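PDB 3WMR: proline iminopeptidase from Streptomyces halstedii, which is an amidohydrolase of the alpha/beta hydrolase fold that is thought to release N-terminal proline from peptides and probably acts on polyketide substrates. Local coordinates for residues A[124-136]-A[242-254]. Numbering follows the deposited sequence.
Sequences GQSWGGMLGSVHA and LRDWSVEDCLPDI. With P4G (1-ethoxy-2-(2-ethoxyethoxy)ethane), chain E.
W245 meets W127 and M130 with the far end of its indole, whose CZ3 lies 3.6 Å from W127 CZ3 and equally close to M130 CB. Its CG stands anti to the backbone N (chi1 -174°), which carries the ring from the loop onto helix 127-137. At the root, CB and CG touch C8 of the bound polyether P4G, and CD1 meets C7 at 3.6 Å. NE1 then gives a weak hydrogen bond, 3.3 Å long, to P4G O2, which lies in the ring plane at the indole edge. With the methionine chain bent at chi3 (84°), M130 CE lies 3.7 Å from W245 CE3, while M130 SD makes an oblique Met-aromatic contact, 4.9 Å from the centroid of the six-membered ring; CZ2 borders V134 CG2. One face is covered near its rim by V247 CG1, the opposite face by L242 CD2; the six-membered rings of W127 and W245 incline at 45°. An alanine in place of W245 would probably open a gap between L242 and V247, leaving M130 and W127 without their aromatic neighbour and P4G O2 without its donor. Farther along, I254 CG1 packs on A136 CB at 3.9 Å. The loop leading to strand 258-263 thus lies along the helix that follows S126, the predicted nucleophile, while F276 of helix 270-279 adjoins S133 and L251, and strand 143-149 backs S133 and A136.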
ATOM      1  N   GLY A 124       3.965  -4.533  -2.453  1.00 19.83           N
ATOM      2  CA  GLY A 124       3.646  -3.153  -2.121  1.00 19.69           C
ATOM      3  C   GLY A 124       2.179  -2.950  -2.381  1.00 19.65           C
ATOM      4  O   GLY A 124       1.726  -3.168  -3.482  1.00 18.84           O
ATOM      5  N   GLN A 125       1.436  -2.568  -1.339  1.00 20.52           N
ATOM      6  CA  GLN A 125      -0.008  -2.371  -1.431  1.00 20.90           C
ATOM      7  C   GLN A 125      -0.338  -0.885  -1.442  1.00 20.32           C
ATOM      8  O   GLN A 125       0.118  -0.176  -0.562  1.00 21.16           O
ATOM      9  CB  GLN A 125      -0.671  -3.067  -0.232  1.00 21.87           C
ATOM     10  CG  GLN A 125      -2.117  -3.449  -0.464  1.00 22.25           C
ATOM     11  CD  GLN A 125      -3.083  -2.329  -0.189  1.00 22.03           C
ATOM     12  OE1 GLN A 125      -2.733  -1.336   0.431  1.00 21.31           O
ATOM     13  NE2 GLN A 125      -4.330  -2.502  -0.627  1.00 22.10           N
ATOM     14  N   SER A 126      -1.082  -0.406  -2.451  1.00 20.72           N
ATOM     15  CA  SER A 126      -1.471   1.019  -2.537  1.00 22.00           C
ATOM     16  C   SER A 126      -0.219   1.864  -2.782  1.00 20.64           C
ATOM     17  O   SER A 126       0.606   1.494  -3.624  1.00 20.70           O
ATOM     18  CB  SER A 126      -2.284   1.446  -1.274  1.00 23.88           C
ATOM     19  OG  SER A 126      -2.313   2.850  -1.002  1.00 26.57           O
ATOM     20  N   TRP A 127      -0.074   2.979  -2.078  1.00 19.75           N
ATOM     21  CA  TRP A 127       1.186   3.740  -2.072  1.00 19.78           C
ATOM     22  C   TRP A 127       2.446   2.864  -2.035  1.00 19.24           C
ATOM     23  O   TRP A 127       3.440   3.155  -2.718  1.00 19.13           O
ATOM     24  CB  TRP A 127       1.194   4.777  -0.915  1.00 19.84           C
ATOM     25  CG  TRP A 127       2.504   4.909  -0.194  1.00 19.93           C
ATOM     26  CD1 TRP A 127       2.869   4.304   0.953  1.00 20.13           C
ATOM     27  CD2 TRP A 127       3.634   5.675  -0.623  1.00 20.66           C
ATOM     28  NE1 TRP A 127       4.156   4.639   1.283  1.00 21.33           N
ATOM     29  CE2 TRP A 127       4.642   5.507   0.340  1.00 21.55           C
ATOM     30  CE3 TRP A 127       3.873   6.510  -1.717  1.00 21.43           C
ATOM     31  CZ2 TRP A 127       5.892   6.124   0.235  1.00 22.34           C
ATOM     32  CZ3 TRP A 127       5.121   7.137  -1.828  1.00 22.26           C
ATOM     33  CH2 TRP A 127       6.111   6.939  -0.849  1.00 22.56           C
ATOM     34  N   GLY A 128       2.423   1.819  -1.220  1.00 18.77           N
ATOM     35  CA  GLY A 128       3.536   0.897  -1.076  1.00 18.16           C
ATOM     36  C   GLY A 128       3.956   0.227  -2.373  1.00 18.13           C
ATOM     37  O   GLY A 128       5.129  -0.095  -2.559  1.00 17.26           O
ATOM     38  N   GLY A 129       2.999   0.015  -3.270  1.00 18.12           N
ATOM     39  CA  GLY A 129       3.283  -0.522  -4.588  1.00 18.03           C
ATOM     40  C   GLY A 129       3.999   0.511  -5.450  1.00 18.25           C
ATOM     41  O   GLY A 129       4.785   0.151  -6.329  1.00 17.53           O
ATOM     42  N   MET A 130       3.711   1.786  -5.211  1.00 18.85           N
ATOM     43  CA  MET A 130       4.380   2.881  -5.935  1.00 19.75           C
ATOM     44  C   MET A 130       5.817   3.044  -5.445  1.00 19.78           C
ATOM     45  O   MET A 130       6.758   3.207  -6.255  1.00 20.69           O
ATOM     46  CB  MET A 130       3.600   4.203  -5.804  1.00 20.19           C
ATOM     47  CG  MET A 130       2.168   4.125  -6.319  1.00 20.39           C
ATOM     48  SD  MET A 130       1.241   5.664  -6.202  1.00 20.84           S
ATOM     49  CE  MET A 130       1.749   6.503  -7.712  1.00 21.35           C
ATOM     50  N   LEU A 131       5.974   3.061  -4.124  1.00 19.80           N
ATOM     51  CA  LEU A 131       7.287   3.017  -3.465  1.00 20.28           C
ATOM     52  C   LEU A 131       8.086   1.796  -3.927  1.00 20.40           C
ATOM     53  O   LEU A 131       9.247   1.913  -4.337  1.00 19.21           O
ATOM     54  CB  LEU A 131       7.120   3.027  -1.927  1.00 21.08           C
ATOM     55  CG  LEU A 131       8.403   2.961  -1.076  1.00 22.07           C
ATOM     56  CD1 LEU A 131       9.272   4.183  -1.326  1.00 22.70           C
ATOM     57  CD2 LEU A 131       8.094   2.830   0.405  1.00 22.47           C
ATOM     58  N   GLY A 132       7.461   0.613  -3.875  1.00 19.57           N
ATOM     59  CA  GLY A 132       8.106  -0.609  -4.369  1.00 19.86           C
ATOM     60  C   GLY A 132       8.620  -0.494  -5.794  1.00 20.67           C
ATOM     61  O   GLY A 132       9.706  -0.992  -6.103  1.00 20.23           O
ATOM     62  N   SER A 133       7.851   0.165  -6.665  1.00 21.07           N
ATOM     63  CA  SER A 133       8.243   0.323  -8.071  1.00 22.29           C
ATOM     64  C   SER A 133       9.468   1.222  -8.204  1.00 22.89           C
ATOM     65  O   SER A 133      10.374   0.947  -9.001  1.00 22.39           O
ATOM     66  CB  SER A 133       7.105   0.929  -8.887  1.00 22.80           C
ATOM     67  OG  SER A 133       5.995   0.067  -8.916  1.00 23.06           O
ATOM     68  N   VAL A 134       9.484   2.302  -7.426  1.00 24.10           N
ATOM     69  CA  VAL A 134      10.628   3.232  -7.428  1.00 25.26           C
ATOM     70  C   VAL A 134      11.891   2.492  -6.974  1.00 25.23           C
ATOM     71  O   VAL A 134      12.956   2.571  -7.601  1.00 25.22           O
ATOM     72  CB  VAL A 134      10.358   4.456  -6.518  1.00 25.86           C
ATOM     73  CG1 VAL A 134      11.584   5.346  -6.409  1.00 27.11           C
ATOM     74  CG2 VAL A 134       9.177   5.258  -7.045  1.00 26.22           C
ATOM     75  N   HIS A 135      11.759   1.765  -5.880  1.00 24.04           N
ATOM     76  CA  HIS A 135      12.829   0.907  -5.392  1.00 24.05           C
ATOM     77  C   HIS A 135      13.306  -0.120  -6.439  1.00 24.20           C
ATOM     78  O   HIS A 135      14.497  -0.240  -6.666  1.00 23.65           O
ATOM     79  CB  HIS A 135      12.357   0.200  -4.137  1.00 23.38           C
ATOM     80  CG  HIS A 135      13.353  -0.745  -3.563  1.00 23.34           C
ATOM     81  ND1 HIS A 135      14.196  -0.396  -2.528  1.00 23.98           N
ATOM     82  CD2 HIS A 135      13.644  -2.027  -3.873  1.00 22.52           C
ATOM     83  CE1 HIS A 135      14.959  -1.428  -2.223  1.00 23.37           C
ATOM     84  NE2 HIS A 135      14.646  -2.427  -3.026  1.00 23.49           N
ATOM     85  N   ALA A 136      12.376  -0.846  -7.068  1.00 23.63           N
ATOM     86  CA  ALA A 136      12.718  -1.850  -8.073  1.00 23.83           C
ATOM     87  C   ALA A 136      13.386  -1.240  -9.322  1.00 25.05           C
ATOM     88  O   ALA A 136      14.163  -1.913  -9.995  1.00 25.47           O
ATOM     89  CB  ALA A 136      11.489  -2.643  -8.486  1.00 23.55           C
ATOM     90  N   LEU A 242       1.369  14.309  -2.904  1.00 25.23           N
ATOM     91  CA  LEU A 242       1.522  13.313  -3.976  1.00 25.69           C
ATOM     92  C   LEU A 242       0.496  13.436  -5.100  1.00 25.01           C
ATOM     93  O   LEU A 242       0.479  12.635  -6.025  1.00 24.43           O
ATOM     94  CB  LEU A 242       1.540  11.881  -3.417  1.00 24.92           C
ATOM     95  CG  LEU A 242       2.701  11.543  -2.464  1.00 25.58           C
ATOM     96  CD1 LEU A 242       2.603  10.094  -2.024  1.00 25.74           C
ATOM     97  CD2 LEU A 242       4.087  11.829  -3.065  1.00 26.08           C
ATOM     98  N   ARG A 243      -0.327  14.469  -5.019  1.00 26.57           N
ATOM     99  CA  ARG A 243      -1.417  14.719  -5.962  1.00 28.80           C
ATOM    100  C   ARG A 243      -1.077  14.577  -7.450  1.00 29.45           C
ATOM    101  O   ARG A 243      -1.877  14.034  -8.221  1.00 29.58           O
ATOM    102  CB  ARG A 243      -1.949  16.134  -5.703  1.00 31.33           C
ATOM    103  CG  ARG A 243      -3.023  16.603  -6.646  1.00 33.04           C
ATOM    104  CD  ARG A 243      -3.545  17.946  -6.186  1.00 35.41           C
ATOM    105  NE  ARG A 243      -4.549  18.457  -7.117  1.00 37.57           N
ATOM    106  CZ  ARG A 243      -5.846  18.143  -7.105  1.00 39.22           C
ATOM    107  NH1 ARG A 243      -6.364  17.302  -6.192  1.00 35.95           N
ATOM    108  NH2 ARG A 243      -6.641  18.694  -8.023  1.00 41.17           N
ATOM    109  N   ASP A 244       0.083  15.087  -7.856  1.00 31.03           N
ATOM    110  CA  ASP A 244       0.488  15.039  -9.265  1.00 32.97           C
ATOM    111  C   ASP A 244       1.498  13.921  -9.551  1.00 31.75           C
ATOM    112  O   ASP A 244       2.009  13.800 -10.662  1.00 32.99           O
ATOM    113  CB  ASP A 244       1.056  16.412  -9.680  1.00 34.83           C
ATOM    114  CG  ASP A 244      -0.029  17.492  -9.752  1.00 38.08           C
ATOM    115  OD1 ASP A 244      -1.028  17.285 -10.479  1.00 41.65           O
ATOM    116  OD2 ASP A 244       0.097  18.546  -9.086  1.00 40.37           O
ATOM    117  N   TRP A 245       1.776  13.085  -8.563  1.00 29.08           N
ATOM    118  CA  TRP A 245       2.908  12.175  -8.668  1.00 28.74           C
ATOM    119  C   TRP A 245       2.631  10.922  -9.516  1.00 27.72           C
ATOM    120  O   TRP A 245       1.585  10.272  -9.387  1.00 24.23           O
ATOM    121  CB  TRP A 245       3.357  11.789  -7.267  1.00 29.28           C
ATOM    122  CG  TRP A 245       4.594  10.966  -7.226  1.00 30.19           C
ATOM    123  CD1 TRP A 245       5.809  11.267  -7.784  1.00 30.99           C
ATOM    124  CD2 TRP A 245       4.753   9.714  -6.560  1.00 29.22           C
ATOM    125  NE1 TRP A 245       6.710  10.270  -7.514  1.00 30.64           N
ATOM    126  CE2 TRP A 245       6.087   9.300  -6.768  1.00 29.93           C
ATOM    127  CE3 TRP A 245       3.893   8.895  -5.810  1.00 28.82           C
ATOM    128  CZ2 TRP A 245       6.585   8.112  -6.250  1.00 29.13           C
ATOM    129  CZ3 TRP A 245       4.388   7.710  -5.295  1.00 28.34           C
ATOM    130  CH2 TRP A 245       5.721   7.324  -5.522  1.00 28.79           C
ATOM    131  N   SER A 246       3.600  10.587 -10.366  1.00 27.01           N
ATOM    132  CA  SER A 246       3.536   9.400 -11.215  1.00 27.61           C
ATOM    133  C   SER A 246       4.850   8.628 -11.147  1.00 28.25           C
ATOM    134  O   SER A 246       5.924   9.241 -11.100  1.00 29.81           O
ATOM    135  CB  SER A 246       3.277   9.812 -12.655  1.00 28.03           C
ATOM    136  OG  SER A 246       3.274   8.690 -13.503  1.00 28.18           O
ATOM    137  N   VAL A 247       4.777   7.297 -11.155  1.00 26.93           N
ATOM    138  CA  VAL A 247       5.997   6.457 -11.240  1.00 27.08           C
ATOM    139  C   VAL A 247       6.252   5.892 -12.653  1.00 27.71           C
ATOM    140  O   VAL A 247       7.200   5.118 -12.857  1.00 28.78           O
ATOM    141  CB  VAL A 247       5.999   5.301 -10.195  1.00 25.71           C
ATOM    142  CG1 VAL A 247       5.908   5.869  -8.784  1.00 24.71           C
ATOM    143  CG2 VAL A 247       4.876   4.300 -10.451  1.00 24.91           C
ATOM    144  N   GLU A 248       5.448   6.320 -13.626  1.00 28.17           N
ATOM    145  CA  GLU A 248       5.469   5.756 -14.968  1.00 28.72           C
ATOM    146  C   GLU A 248       6.872   5.810 -15.597  1.00 30.86           C
ATOM    147  O   GLU A 248       7.254   4.905 -16.334  1.00 29.95           O
ATOM    148  CB  GLU A 248       4.477   6.486 -15.868  1.00 29.08           C
ATOM    149  CG  GLU A 248       3.007   6.285 -15.516  1.00 28.87           C
ATOM    150  CD  GLU A 248       2.117   7.328 -16.161  1.00 29.04           C
ATOM    151  OE1 GLU A 248       2.099   8.480 -15.691  1.00 29.93           O
ATOM    152  OE2 GLU A 248       1.440   7.007 -17.153  1.00 30.26           O
ATOM    153  N   ASP A 249       7.631   6.859 -15.291  1.00 32.00           N
ATOM    154  CA  ASP A 249       8.941   7.069 -15.926  1.00 34.50           C
ATOM    155  C   ASP A 249      10.013   6.085 -15.484  1.00 32.94           C
ATOM    156  O   ASP A 249      10.969   5.854 -16.214  1.00 33.14           O
ATOM    157  CB  ASP A 249       9.429   8.498 -15.687  1.00 37.27           C
ATOM    158  CG  ASP A 249       8.651   9.525 -16.507  1.00 41.09           C
ATOM    159  OD1 ASP A 249       8.020   9.157 -17.534  1.00 43.71           O
ATOM    160  OD2 ASP A 249       8.673  10.716 -16.127  1.00 45.32           O
ATOM    161  N   CYS A 250       9.861   5.490 -14.311  1.00 31.42           N
ATOM    162  CA  CYS A 250      10.830   4.502 -13.855  1.00 30.73           C
ATOM    163  C   CYS A 250      10.440   3.052 -14.202  1.00 29.18           C
ATOM    164  O   CYS A 250      11.282   2.165 -14.127  1.00 29.23           O
ATOM    165  CB  CYS A 250      11.073   4.667 -12.370  1.00 30.70           C
ATOM    166  SG  CYS A 250       9.776   3.909 -11.387  1.00 32.89           S
ATOM    167  N   LEU A 251       9.200   2.827 -14.638  1.00 27.38           N
ATOM    168  CA  LEU A 251       8.680   1.475 -14.851  1.00 26.81           C
ATOM    169  C   LEU A 251       9.415   0.648 -15.903  1.00 26.44           C
ATOM    170  O   LEU A 251       9.575  -0.560 -15.715  1.00 24.40           O
ATOM    171  CB  LEU A 251       7.159   1.481 -15.147  1.00 27.31           C
ATOM    172  CG  LEU A 251       6.230   2.077 -14.071  1.00 26.17           C
ATOM    173  CD1 LEU A 251       4.761   1.996 -14.467  1.00 26.17           C
ATOM    174  CD2 LEU A 251       6.431   1.437 -12.715  1.00 26.39           C
ATOM    175  N   PRO A 252       9.890   1.286 -17.000  1.00 26.54           N
ATOM    176  CA  PRO A 252      10.643   0.493 -17.966  1.00 26.99           C
ATOM    177  C   PRO A 252      11.933  -0.095 -17.410  1.00 27.15           C
ATOM    178  O   PRO A 252      12.453  -1.027 -18.001  1.00 27.67           O
ATOM    179  CB  PRO A 252      10.962   1.508 -19.103  1.00 27.75           C
ATOM    180  CG  PRO A 252       9.924   2.569 -18.960  1.00 28.01           C
ATOM    181  CD  PRO A 252       9.667   2.668 -17.476  1.00 26.82           C
ATOM    182  N   ASP A 253      12.442   0.435 -16.295  1.00 27.72           N
ATOM    183  CA  ASP A 253      13.720  -0.014 -15.729  1.00 28.37           C
ATOM    184  C   ASP A 253      13.600  -1.212 -14.780  1.00 27.83           C
ATOM    185  O   ASP A 253      14.615  -1.764 -14.327  1.00 27.57           O
ATOM    186  CB  ASP A 253      14.406   1.141 -14.997  1.00 29.74           C
ATOM    187  CG  ASP A 253      14.900   2.246 -15.951  1.00 32.30           C
ATOM    188  OD1 ASP A 253      15.072   2.010 -17.168  1.00 33.97           O
ATOM    189  OD2 ASP A 253      15.105   3.370 -15.467  1.00 33.96           O
ATOM    190  N   ILE A 254      12.372  -1.602 -14.456  1.00 26.03           N
ATOM    191  CA  ILE A 254      12.136  -2.744 -13.559  1.00 24.91           C
ATOM    192  C   ILE A 254      12.446  -4.040 -14.303  1.00 25.03           C
ATOM    193  O   ILE A 254      11.788  -4.360 -15.304  1.00 26.55           O
ATOM    194  CB  ILE A 254      10.691  -2.742 -13.015  1.00 22.91           C
ATOM    195  CG1 ILE A 254      10.471  -1.523 -12.113  1.00 22.27           C
ATOM    196  CG2 ILE A 254      10.406  -4.018 -12.238  1.00 22.77           C
ATOM    197  CD1 ILE A 254       9.021  -1.231 -11.783  1.00 21.68           C
TER
HETATM  198  C8  P4G E 402       5.430  14.734  -5.859  1.00 48.96           C
HETATM  199  C7  P4G E 402       6.759  14.554  -6.559  1.00 50.61           C
HETATM  200  O4  P4G E 402       7.713  13.863  -5.734  1.00 53.16           O
HETATM  201  C6  P4G E 402       9.006  13.762  -6.356  1.00 52.79           C
HETATM  202  C5  P4G E 402       9.900  12.712  -5.687  1.00 52.08           C
HETATM  203  O3  P4G E 402       9.983  11.538  -6.498  1.00 52.39           O
HETATM  204  C4  P4G E 402      11.138  10.725  -6.282  1.00 52.03           C
HETATM  205  C3  P4G E 402      10.980   9.396  -7.030  1.00 51.31           C
HETATM  206  O2  P4G E 402       9.913   9.452  -7.998  1.00 49.93           O
HETATM  207  C2  P4G E 402      10.230   8.835  -9.251  1.00 49.45           C
HETATM  208  C1  P4G E 402       9.063   8.985 -10.205  1.00 48.68           C